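Local coordinates for protein adenosine kinase (Trypanosoma brucei, PDB 2XTB) that probably transfers phosphate from ATP to adenosine and related nucleosides, yielding AMP for purine salvage, at residues C14-D19 against V86-C91; A39-E44 against A138-A143; T130-T135 against D289-I294; S169-T174 against P201-F206. One frame throughout, in Å; residues are numbered along the deposited sequence.

Interaction 1. Residues C14-D19 against V86-C91; sequences CNPLLD and VTYVGC. With KRM (4-[5-(4-phenoxyphenyl)-1H-pyrazol-3-yl]morpholine), chain B.
Tyr88 pushes its phenol between Cys14 and Pro16, so that the two residues bracket its outer end. Cys14 CB lies 3.9 Å from Tyr88 CE1, and Pro16 CB lies 3.8 Å from Tyr88 CE2, both coming obliquely to the ring, while Pro16 CG sits in the ring plane at the edge. The ring reaches this place because CG of Tyr88 stands anti to the backbone N (chi1 179°). Water 2 links the hydroxyl to the main chain: it donates to Asn15 O at 2.7 Å and is hydrogen-bonded to Tyr88 OH at 3.0 Å. One direct backbone bond spans the contact, Cys14 N to Val89 O at 3.2 Å, and Pro16 CG leans on Cys91 N at 3.5 Å. Further out, Asn15 starts its side chain away from 86-91, and ND2 makes a weak hydrogen bond to N17 of the bound ligand KRM at 3.1 Å. Val12, Met112 and Val114 pack round Tyr88, and Leu101 of helix 96-106 lies against Pro16. Asn15 and Asp19 are adenosine-binding residues, and the segment leads from strand 10-13 of the central sheet into strand 17-23 of the small lid sheet: the domain junction that carries the substrate pocket in ribokinase-like kinases.

Interaction 2. Residues A39-E44 against A138-A143; sequences AILLSE and ADLGAA. With KRM (4-[5-(4-phenoxyphenyl)-1H-pyrazol-3-yl]morpholine), chain B.
Leu41 and Ala138 form a parallel beta bridge at the rim of the five-stranded lid sheet, where strand 39-41 is an outermost strand laid beside the end of strand 133-139. Ala138 uses both of its backbone polar groups: its N donates to Ile40 O at 3.0 Å, and its O accepts from Leu42 N at 2.8 Å, so the two bonds flank Leu41 as parallel pairing requires. The side chains of Leu41 and Ala138 leave the sheet on the same face. From there Leu41 sends CD2 across to Leu140, meeting CD1 at 3.9 Å, while its other methyl, CD1, touches C9 of the ligand KRM at 3.7 Å. This small sheet covers the nucleoside pocket in the PfkB family, and here Leu41, with Leu140 just past the strand, lays methyl groups on the ligand; Leu140 adds CD2, 3.9 Å from KRM C14. Beyond the bridge, Leu42 extends with CG anti to the backbone N (chi1 174°), which brings CD2 to 3.4 Å from Asp139 OD2, a methyl beside a carboxylate oxygen. Leu42 also packs on Ile49 and Phe50 of helix 49-53.

Interaction 3. Residues T130-T135 against D289-I294; sequences TGKERT and DQDKVI
Lys132 occupies the third position of the type II' turn that closes a tight beta hairpin, and from that tip it reaches over to Val293 in the loop ahead of helix 299-312. The hairpin joins strands 124-130 and 133-139. Its ends are held by two backbone bonds, Thr130 N to Glu133 O at 2.8 Å and Glu133 N to Thr130 O at 3.1 Å, and Gly131 takes the positive phi of the turn's second position. The first bond of the Lys132 side chain points to the loop, and the chain, bent at chi3 (-145°), ends with its ammonium on it: Lys132 NZ to Val293 O is 3.1 Å, the donor standing 25° from the carbonyl plane. The carboxylate of Asp291 is near, with OD1 4.1 Å from Lys132 NZ, too far for a salt bridge but of a sign that would favour the charged amine. A second contact, van der Waals in kind, lies alongside, where Ile294 brings its CG2 methyl obliquely to the guanidinium of Arg134, 3.5 Å from NH1. The type I turn Asp289-Lys292, which holds Asp291 and runs just ahead of Val293, also carries Gln290, which binds ADP. Arg134 is backed by Val127 and Ile129 of strand 124-130 and reaches Asp295 and Asn297 further along the loop, whereas Ile294 shares a backbone hydrogen bond with Ile332 at the end of helix 317-332.

Interaction 4. Residues S169-T174 against P201-F206; sequences SGFTLT and PFIMQF. With KRM (4-[5-(4-phenoxyphenyl)-1H-pyrazol-3-yl]morpholine), chain B.
Phe171 and Phe202 bring their side chains together at about a right angle: Phe202 CZ comes to the edge of the Phe171 ring, in its plane, 3.8 Å from Phe171 CE2, whereas that atom approaches the Phe202 ring obliquely. The rings thereby keep a face apiece for the ligand KRM. Over one face of Phe171 lies KRM C16, 3.5 Å above the plane and offset toward the rim, and a face of Phe202 takes C5 in the ligand's terminal phenoxy ring. CG of Phe202 stands between its backbone N and carbonyl carbon (chi1 70°), an orientation that carries the ring along the ligand, with CZ 3.6 Å from KRM C10. The segments lie at or just past the ends of neighbouring parallel strands of the large sheet, 165-169 and 193-197, which are joined through helix 177-189 in a beta-alpha-beta crossover; these are the C-terminal strand ends, where ribokinase-like kinases place their active site, and Phe171 is an adenosine-binding residue. Beneath the rings Ile203 points into the turn Ser169-Thr172 and the short helix after it. Its CD1 is 3.4 Å from Gly170 O and 3.6 Å from Thr174 CG2, while CG2 meets Leu173 CD1 at 3.9 Å; the side chains of Leu173 and Thr174 each cross Ile203 at about a right angle. Leu173 continues onto helix 208-214, touching Leu211 and Val214.

From the N terminus, residues 14-19 pair with 86-91, closing interaction 1 between the central sheet and the start of the lid. Interaction 2 opens at 39-44, inside that loop, and closes beyond it at 138-143, so the two cross. Interaction 3 opens at 130-135, just before interaction 2 closes, crossing it in turn; both use strand 133-139. It closes only at 289-294, tying the lid hairpin to a loop of the large domain, and within that span interaction 4 is nested, closing at 201-206. Interactions 1, 2 and 4 all touch the ligand, bringing central sheet, lid and helix 201-206 round one pocket; interaction 3 lies apart from it.

Interaction 1. Residues C14-D19 against V86-C91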
# COMPACT_ATOMS: atom_id res chain seq x y z
N CYS A 14 3.69 6.40 -2.43
CA CYS A 14 4.18 5.62 -1.30
C CYS A 14 5.71 5.63 -1.25
O CYS A 14 6.36 6.33 -2.03
CB CYS A 14 3.66 4.18 -1.37
SG CYS A 14 3.83 3.24 0.15
N ASN A 15 6.26 4.85 -0.32
CA ASN A 15 7.69 4.66 -0.18
C ASN A 15 8.15 3.41 -0.95
O ASN A 15 7.88 2.29 -0.52
CB ASN A 15 8.06 4.56 1.30
CG ASN A 15 7.76 5.84 2.07
OD1 ASN A 15 7.36 6.86 1.50
ND2 ASN A 15 7.96 5.80 3.39
N PRO A 16 8.84 3.60 -2.09
CA PRO A 16 9.25 2.46 -2.90
C PRO A 16 10.48 1.74 -2.33
O PRO A 16 11.51 2.36 -2.11
CB PRO A 16 9.56 3.08 -4.27
CG PRO A 16 9.86 4.50 -4.00
CD PRO A 16 9.26 4.89 -2.68
N LEU A 17 10.34 0.44 -2.08
CA LEU A 17 11.44 -0.39 -1.62
C LEU A 17 11.67 -1.55 -2.58
O LEU A 17 10.72 -2.11 -3.11
CB LEU A 17 11.17 -0.94 -0.21
CG LEU A 17 10.76 -0.02 0.94
CD1 LEU A 17 10.56 -0.84 2.19
CD2 LEU A 17 11.76 1.09 1.19
N LEU A 18 12.93 -1.89 -2.81
CA LEU A 18 13.25 -3.07 -3.60
C LEU A 18 13.38 -4.25 -2.65
O LEU A 18 14.26 -4.28 -1.79
CB LEU A 18 14.54 -2.88 -4.40
CG LEU A 18 14.93 -3.99 -5.39
CD1 LEU A 18 14.10 -3.91 -6.65
CD2 LEU A 18 16.41 -3.93 -5.74
N ASP A 19 12.47 -5.22 -2.79
CA ASP A 19 12.58 -6.47 -2.04
C ASP A 19 13.79 -7.23 -2.56
O ASP A 19 13.79 -7.72 -3.69
CB ASP A 19 11.32 -7.33 -2.18
CG ASP A 19 10.06 -6.64 -1.65
OD1 ASP A 19 10.16 -5.58 -0.98
OD2 ASP A 19 8.95 -7.16 -1.90
N VAL A 86 -2.04 2.80 -13.97
CA VAL A 86 -1.45 3.24 -12.71
C VAL A 86 -0.22 4.10 -12.95
O VAL A 86 0.63 3.77 -13.77
CB VAL A 86 -1.08 2.05 -11.78
CG1 VAL A 86 -0.15 2.49 -10.66
CG2 VAL A 86 -2.32 1.41 -11.20
N THR A 87 -0.16 5.22 -12.23
CA THR A 87 1.05 6.02 -12.13
C THR A 87 1.50 5.94 -10.67
O THR A 87 0.69 6.14 -9.76
CB THR A 87 0.82 7.48 -12.55
OG1 THR A 87 0.24 7.52 -13.86
CG2 THR A 87 2.13 8.25 -12.56
N TYR A 88 2.77 5.64 -10.46
CA TYR A 88 3.33 5.55 -9.12
C TYR A 88 4.36 6.64 -8.87
O TYR A 88 5.31 6.79 -9.64
CB TYR A 88 3.94 4.17 -8.86
CG TYR A 88 4.55 4.04 -7.48
CD1 TYR A 88 3.79 3.57 -6.41
CD2 TYR A 88 5.87 4.40 -7.23
CE1 TYR A 88 4.33 3.45 -5.14
CE2 TYR A 88 6.42 4.29 -5.96
CZ TYR A 88 5.65 3.81 -4.92
OH TYR A 88 6.19 3.70 -3.67
N VAL A 89 4.17 7.38 -7.78
CA VAL A 89 5.11 8.41 -7.36
C VAL A 89 5.75 7.99 -6.05
O VAL A 89 5.08 7.48 -5.15
CB VAL A 89 4.41 9.80 -7.27
CG1 VAL A 89 5.28 10.82 -6.54
CG2 VAL A 89 4.08 10.31 -8.66
N GLY A 90 7.05 8.19 -5.96
CA GLY A 90 7.83 7.85 -4.78
C GLY A 90 9.23 8.38 -4.97
O GLY A 90 9.48 9.14 -5.90
N CYS A 91 10.14 7.97 -4.10
CA CYS A 91 11.52 8.42 -4.22
C CYS A 91 12.54 7.28 -4.14
O CYS A 91 12.66 6.60 -3.12
CB CYS A 91 11.83 9.51 -3.18
SG CYS A 91 13.41 10.35 -3.44
C24 KRM B . 7.29 1.58 3.35
C23 KRM B . 6.29 0.73 2.57
O22 KRM B . 6.51 -0.65 2.89
C21 KRM B . 6.16 -0.93 4.24
C20 KRM B . 7.10 -0.19 5.20
N19 KRM B . 7.22 1.21 4.77
C16 KRM B . 7.34 2.22 5.70
C15 KRM B . 7.67 2.04 7.03
N17 KRM B . 7.17 3.50 5.36
N18 KRM B . 7.38 4.21 6.55
C14 KRM B . 7.68 3.34 7.55
C11 KRM B . 7.98 3.76 8.96
C10 KRM B . 8.38 2.84 9.93
C9 KRM B . 8.65 3.26 11.24
C12 KRM B . 7.85 5.11 9.31
C13 KRM B . 8.11 5.53 10.61
C8 KRM B . 8.51 4.61 11.58
O7 KRM B . 8.77 5.07 12.86
C6 KRM B . 8.69 4.30 13.99
C1 KRM B . 9.87 3.84 14.61
C5 KRM B . 7.45 3.98 14.56
C4 KRM B . 7.39 3.19 15.71
C3 KRM B . 8.56 2.73 16.32
C2 KRM B . 9.80 3.06 15.76
O HOH W 1 9.06 8.15 -1.57
O HOH W 2 5.64 1.50 -1.76

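Interaction 2. Residues A39-E44 against A138-A143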
# COMPACT_ATOMS: atom_id res chain seq x y z
N ALA A 39 9.41 -8.32 11.24
CA ALA A 39 9.82 -7.21 10.39
C ALA A 39 10.39 -6.09 11.25
O ALA A 39 9.72 -5.59 12.16
CB ALA A 39 8.65 -6.71 9.56
N ILE A 40 11.64 -5.71 10.98
CA ILE A 40 12.32 -4.64 11.71
C ILE A 40 13.02 -3.68 10.76
O ILE A 40 13.32 -4.04 9.62
CB ILE A 40 13.37 -5.19 12.70
CG1 ILE A 40 14.44 -6.01 11.97
CG2 ILE A 40 12.70 -6.01 13.81
CD1 ILE A 40 15.82 -5.88 12.54
N LEU A 41 13.28 -2.46 11.23
CA LEU A 41 14.08 -1.49 10.48
C LEU A 41 15.57 -1.78 10.67
O LEU A 41 16.01 -2.12 11.77
CB LEU A 41 13.75 -0.06 10.92
CG LEU A 41 12.42 0.55 10.46
CD1 LEU A 41 12.09 1.78 11.29
CD2 LEU A 41 12.44 0.89 8.97
N LEU A 42 16.33 -1.66 9.58
CA LEU A 42 17.76 -1.98 9.59
C LEU A 42 18.55 -1.11 10.56
O LEU A 42 18.56 0.12 10.44
CB LEU A 42 18.35 -1.91 8.17
CG LEU A 42 19.87 -2.07 8.01
CD1 LEU A 42 20.21 -3.04 6.90
CD2 LEU A 42 20.54 -0.73 7.79
N SER A 43 19.20 -1.76 11.52
CA SER A 43 20.04 -1.08 12.50
C SER A 43 21.52 -1.48 12.33
O SER A 43 21.89 -2.13 11.35
CB SER A 43 19.56 -1.38 13.92
OG SER A 43 19.65 -2.76 14.21
N GLU A 44 22.34 -1.08 13.30
CA GLU A 44 23.76 -1.43 13.31
C GLU A 44 23.98 -2.95 13.40
O GLU A 44 24.99 -3.47 12.91
CB GLU A 44 24.48 -0.71 14.46
CG GLU A 44 26.01 -0.75 14.41
CD GLU A 44 26.59 -0.19 13.11
OE1 GLU A 44 25.96 0.71 12.51
OE2 GLU A 44 27.67 -0.66 12.69
N ALA A 138 14.11 -3.89 6.72
CA ALA A 138 13.83 -2.78 5.82
C ALA A 138 14.71 -1.56 6.06
O ALA A 138 14.93 -1.16 7.21
CB ALA A 138 12.35 -2.39 5.90
N ASP A 139 15.23 -1.00 4.98
CA ASP A 139 15.93 0.28 5.02
C ASP A 139 15.15 1.27 4.16
O ASP A 139 15.07 1.12 2.94
CB ASP A 139 17.37 0.13 4.51
CG ASP A 139 18.22 1.36 4.81
OD1 ASP A 139 17.75 2.50 4.57
OD2 ASP A 139 19.36 1.19 5.28
N LEU A 140 14.57 2.28 4.81
CA LEU A 140 13.72 3.25 4.13
C LEU A 140 14.48 4.06 3.07
O LEU A 140 14.00 4.24 1.95
CB LEU A 140 13.03 4.17 5.15
CG LEU A 140 11.59 3.87 5.60
CD1 LEU A 140 11.23 2.38 5.61
CD2 LEU A 140 11.31 4.49 6.97
N GLY A 141 15.67 4.53 3.44
CA GLY A 141 16.57 5.24 2.54
C GLY A 141 15.91 6.35 1.75
O GLY A 141 15.26 7.23 2.32
N ALA A 142 16.08 6.29 0.43
CA ALA A 142 15.66 7.34 -0.50
C ALA A 142 14.19 7.71 -0.39
O ALA A 142 13.82 8.87 -0.57
CB ALA A 142 16.00 6.95 -1.93
N ALA A 143 13.36 6.71 -0.08
CA ALA A 143 11.91 6.88 0.02
C ALA A 143 11.49 8.04 0.92
O ALA A 143 10.54 8.75 0.60
CB ALA A 143 11.28 5.59 0.50
C24 KRM B . 7.29 1.58 3.35
C23 KRM B . 6.29 0.73 2.57
O22 KRM B . 6.51 -0.65 2.89
C21 KRM B . 6.16 -0.93 4.24
C20 KRM B . 7.10 -0.19 5.20
N19 KRM B . 7.22 1.21 4.77
C16 KRM B . 7.34 2.22 5.70
C15 KRM B . 7.67 2.04 7.03
N17 KRM B . 7.17 3.50 5.36
N18 KRM B . 7.38 4.21 6.55
C14 KRM B . 7.68 3.34 7.55
C11 KRM B . 7.98 3.76 8.96
C10 KRM B . 8.38 2.84 9.93
C9 KRM B . 8.65 3.26 11.24
C12 KRM B . 7.85 5.11 9.31
C13 KRM B . 8.11 5.53 10.61
C8 KRM B . 8.51 4.61 11.58
O7 KRM B . 8.77 5.07 12.86
C6 KRM B . 8.69 4.30 13.99
C1 KRM B . 9.87 3.84 14.61
C5 KRM B . 7.45 3.98 14.56
C4 KRM B . 7.39 3.19 15.71
C3 KRM B . 8.56 2.73 16.32
C2 KRM B . 9.80 3.06 15.76

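Interaction 3. Residues T130-T135 against D289-I294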
# COMPACT_ATOMS: atom_id res chain seq x y z
N THR A 130 12.97 -18.65 4.95
CA THR A 130 13.34 -19.93 5.53
C THR A 130 12.11 -20.83 5.45
O THR A 130 11.21 -20.74 6.30
CB THR A 130 13.79 -19.79 7.00
OG1 THR A 130 12.75 -19.16 7.76
CG2 THR A 130 15.07 -18.98 7.12
N GLY A 131 12.07 -21.68 4.43
CA GLY A 131 10.88 -22.49 4.16
C GLY A 131 9.75 -21.60 3.70
O GLY A 131 9.85 -20.94 2.66
N LYS A 132 8.67 -21.56 4.48
CA LYS A 132 7.54 -20.68 4.18
C LYS A 132 7.41 -19.54 5.21
O LYS A 132 6.32 -19.04 5.49
CB LYS A 132 6.23 -21.47 4.00
CG LYS A 132 5.64 -22.12 5.26
CD LYS A 132 4.34 -22.85 4.91
CE LYS A 132 3.33 -22.76 6.05
NZ LYS A 132 1.98 -23.25 5.63
N GLU A 133 8.56 -19.14 5.76
CA GLU A 133 8.62 -18.07 6.75
C GLU A 133 9.54 -16.97 6.25
O GLU A 133 10.64 -17.24 5.76
CB GLU A 133 9.12 -18.62 8.08
CG GLU A 133 8.68 -17.82 9.30
CD GLU A 133 7.19 -17.95 9.59
OE1 GLU A 133 6.59 -18.99 9.22
OE2 GLU A 133 6.62 -17.02 10.21
N ARG A 134 9.09 -15.72 6.37
CA ARG A 134 9.85 -14.57 5.88
C ARG A 134 10.22 -13.60 7.00
O ARG A 134 9.36 -13.17 7.77
CB ARG A 134 9.08 -13.86 4.76
CG ARG A 134 9.21 -14.55 3.40
CD ARG A 134 8.03 -14.29 2.48
NE ARG A 134 8.12 -15.08 1.24
CZ ARG A 134 7.71 -16.34 1.11
NH1 ARG A 134 7.17 -16.99 2.14
NH2 ARG A 134 7.84 -16.96 -0.06
N THR A 135 11.51 -13.29 7.09
CA THR A 135 12.03 -12.33 8.06
C THR A 135 12.46 -11.06 7.32
O THR A 135 13.30 -11.12 6.42
CB THR A 135 13.21 -12.90 8.87
OG1 THR A 135 12.82 -14.13 9.49
CG2 THR A 135 13.66 -11.92 9.94
N ASP A 289 -7.65 -22.79 4.10
CA ASP A 289 -6.83 -23.74 4.85
C ASP A 289 -5.47 -23.10 5.15
O ASP A 289 -4.78 -22.63 4.24
CB ASP A 289 -6.67 -25.06 4.07
CG ASP A 289 -6.06 -26.18 4.91
OD1 ASP A 289 -6.22 -26.18 6.15
OD2 ASP A 289 -5.43 -27.09 4.32
N GLN A 290 -5.10 -23.08 6.43
CA GLN A 290 -3.84 -22.48 6.88
C GLN A 290 -2.60 -23.28 6.49
O GLN A 290 -1.48 -22.78 6.57
CB GLN A 290 -3.86 -22.20 8.40
CG GLN A 290 -4.62 -23.22 9.25
CD GLN A 290 -6.10 -22.88 9.41
OE1 GLN A 290 -6.58 -21.87 8.91
NE2 GLN A 290 -6.82 -23.73 10.13
N ASP A 291 -2.81 -24.52 6.06
CA ASP A 291 -1.73 -25.33 5.50
C ASP A 291 -1.59 -25.08 3.99
O ASP A 291 -0.96 -25.85 3.27
CB ASP A 291 -1.96 -26.82 5.79
CG ASP A 291 -0.67 -27.63 5.85
OD1 ASP A 291 0.42 -27.03 6.00
OD2 ASP A 291 -0.74 -28.88 5.75
N LYS A 292 -2.21 -23.99 3.54
CA LYS A 292 -2.11 -23.52 2.15
C LYS A 292 -1.67 -22.06 2.08
O LYS A 292 -1.34 -21.55 1.00
CB LYS A 292 -3.42 -23.75 1.38
CG LYS A 292 -3.49 -25.07 0.62
CD LYS A 292 -3.86 -26.24 1.53
CE LYS A 292 -3.19 -27.54 1.09
NZ LYS A 292 -3.66 -28.02 -0.24
N VAL A 293 -1.67 -21.39 3.23
CA VAL A 293 -1.16 -20.02 3.35
C VAL A 293 0.37 -20.04 3.30
O VAL A 293 1.02 -20.64 4.17
CB VAL A 293 -1.64 -19.36 4.68
CG1 VAL A 293 -1.04 -17.96 4.84
CG2 VAL A 293 -3.15 -19.31 4.74
N ILE A 294 0.94 -19.40 2.28
CA ILE A 294 2.40 -19.26 2.17
C ILE A 294 2.89 -18.21 3.18
O ILE A 294 3.71 -18.52 4.04
CB ILE A 294 2.88 -18.94 0.72
CG1 ILE A 294 2.62 -20.12 -0.23
CG2 ILE A 294 4.35 -18.50 0.69
CD1 ILE A 294 3.44 -21.40 0.05

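Interaction 4. Residues S169-T174 against P201-F206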
# COMPACT_ATOMS: atom_id res chain seq x y z
N SER A 169 -0.82 5.35 0.87
CA SER A 169 -0.61 4.57 2.07
C SER A 169 -0.40 5.54 3.23
O SER A 169 -0.06 6.71 3.01
CB SER A 169 0.59 3.64 1.91
OG SER A 169 1.75 4.38 1.56
N GLY A 170 -0.59 5.06 4.46
CA GLY A 170 -0.40 5.89 5.64
C GLY A 170 1.05 6.32 5.81
O GLY A 170 1.32 7.32 6.47
N PHE A 171 1.96 5.57 5.19
CA PHE A 171 3.40 5.82 5.29
C PHE A 171 3.83 7.14 4.66
O PHE A 171 4.90 7.67 4.99
CB PHE A 171 4.18 4.66 4.65
CG PHE A 171 3.88 3.32 5.26
CD1 PHE A 171 3.38 2.28 4.48
CD2 PHE A 171 4.10 3.08 6.62
CE1 PHE A 171 3.12 1.03 5.04
CE2 PHE A 171 3.83 1.84 7.18
CZ PHE A 171 3.34 0.81 6.39
N THR A 172 3.00 7.68 3.76
CA THR A 172 3.27 8.96 3.11
C THR A 172 3.18 10.13 4.10
O THR A 172 3.76 11.20 3.87
CB THR A 172 2.30 9.23 1.96
OG1 THR A 172 0.95 9.14 2.44
CG2 THR A 172 2.50 8.22 0.85
N LEU A 173 2.45 9.90 5.19
CA LEU A 173 2.27 10.88 6.26
C LEU A 173 3.48 10.94 7.20
O LEU A 173 3.65 11.91 7.94
CB LEU A 173 1.01 10.55 7.07
CG LEU A 173 -0.29 10.34 6.29
CD1 LEU A 173 -1.24 9.43 7.05
CD2 LEU A 173 -0.97 11.66 5.95
N THR A 174 4.31 9.90 7.16
CA THR A 174 5.55 9.86 7.95
C THR A 174 6.66 10.66 7.27
O THR A 174 7.63 11.05 7.92
CB THR A 174 6.05 8.42 8.18
OG1 THR A 174 6.35 7.80 6.92
CG2 THR A 174 5.00 7.59 8.91
N PRO A 201 -0.83 0.55 12.73
CA PRO A 201 -1.31 1.19 13.96
C PRO A 201 -0.51 2.42 14.38
O PRO A 201 -1.10 3.40 14.86
CB PRO A 201 -1.18 0.08 15.01
CG PRO A 201 -1.29 -1.18 14.23
CD PRO A 201 -0.60 -0.90 12.92
N PHE A 202 0.81 2.40 14.20
CA PHE A 202 1.66 3.51 14.67
C PHE A 202 1.38 4.83 13.96
O PHE A 202 1.73 5.90 14.47
CB PHE A 202 3.15 3.14 14.63
CG PHE A 202 3.73 3.02 13.25
CD1 PHE A 202 4.15 4.15 12.55
CD2 PHE A 202 3.88 1.77 12.66
CE1 PHE A 202 4.69 4.03 11.27
CE2 PHE A 202 4.42 1.65 11.38
CZ PHE A 202 4.83 2.78 10.69
N ILE A 203 0.75 4.77 12.78
CA ILE A 203 0.33 5.97 12.05
C ILE A 203 -0.68 6.75 12.89
O ILE A 203 -0.53 7.96 13.07
CB ILE A 203 -0.30 5.62 10.67
CG1 ILE A 203 0.71 4.87 9.78
CG2 ILE A 203 -0.85 6.88 9.97
CD1 ILE A 203 1.96 5.65 9.41
N MET A 204 -1.69 6.05 13.40
CA MET A 204 -2.72 6.65 14.25
C MET A 204 -2.20 7.08 15.62
O MET A 204 -2.77 7.96 16.26
CB MET A 204 -3.91 5.69 14.43
CG MET A 204 -4.83 5.62 13.23
SD MET A 204 -4.06 4.93 11.75
CE MET A 204 -3.98 3.19 12.19
N GLN A 205 -1.11 6.45 16.07
CA GLN A 205 -0.56 6.76 17.38
C GLN A 205 0.46 7.89 17.34
O GLN A 205 0.40 8.81 18.14
CB GLN A 205 0.05 5.50 18.02
CG GLN A 205 0.20 5.60 19.54
CD GLN A 205 0.91 4.40 20.15
OE1 GLN A 205 1.29 4.43 21.32
NE2 GLN A 205 1.08 3.34 19.36
N PHE A 206 1.39 7.82 16.39
CA PHE A 206 2.51 8.75 16.34
C PHE A 206 2.38 9.85 15.28
O PHE A 206 3.02 10.89 15.39
CB PHE A 206 3.83 7.99 16.15
CG PHE A 206 4.23 7.17 17.35
CD1 PHE A 206 5.14 7.68 18.27
CD2 PHE A 206 3.70 5.90 17.55
CE1 PHE A 206 5.51 6.94 19.39
CE2 PHE A 206 4.07 5.15 18.67
CZ PHE A 206 4.97 5.66 19.59
C24 KRM B . 7.29 1.58 3.35
C23 KRM B . 6.29 0.73 2.57
O22 KRM B . 6.51 -0.65 2.89
C21 KRM B . 6.16 -0.93 4.24
C20 KRM B . 7.10 -0.19 5.20
N19 KRM B . 7.22 1.21 4.77
C16 KRM B . 7.34 2.22 5.70
C15 KRM B . 7.67 2.04 7.03
N17 KRM B . 7.17 3.50 5.36
N18 KRM B . 7.38 4.21 6.55
C14 KRM B . 7.68 3.34 7.55
C11 KRM B . 7.98 3.76 8.96
C10 KRM B . 8.38 2.84 9.93
C9 KRM B . 8.65 3.26 11.24
C12 KRM B . 7.85 5.11 9.31
C13 KRM B . 8.11 5.53 10.61
C8 KRM B . 8.51 4.61 11.58
O7 KRM B . 8.77 5.07 12.86
C6 KRM B . 8.69 4.30 13.99
C1 KRM B . 9.87 3.84 14.61
C5 KRM B . 7.45 3.98 14.56
C4 KRM B . 7.39 3.19 15.71
C3 KRM B . 8.56 2.73 16.32
C2 KRM B . 9.80 3.06 15.76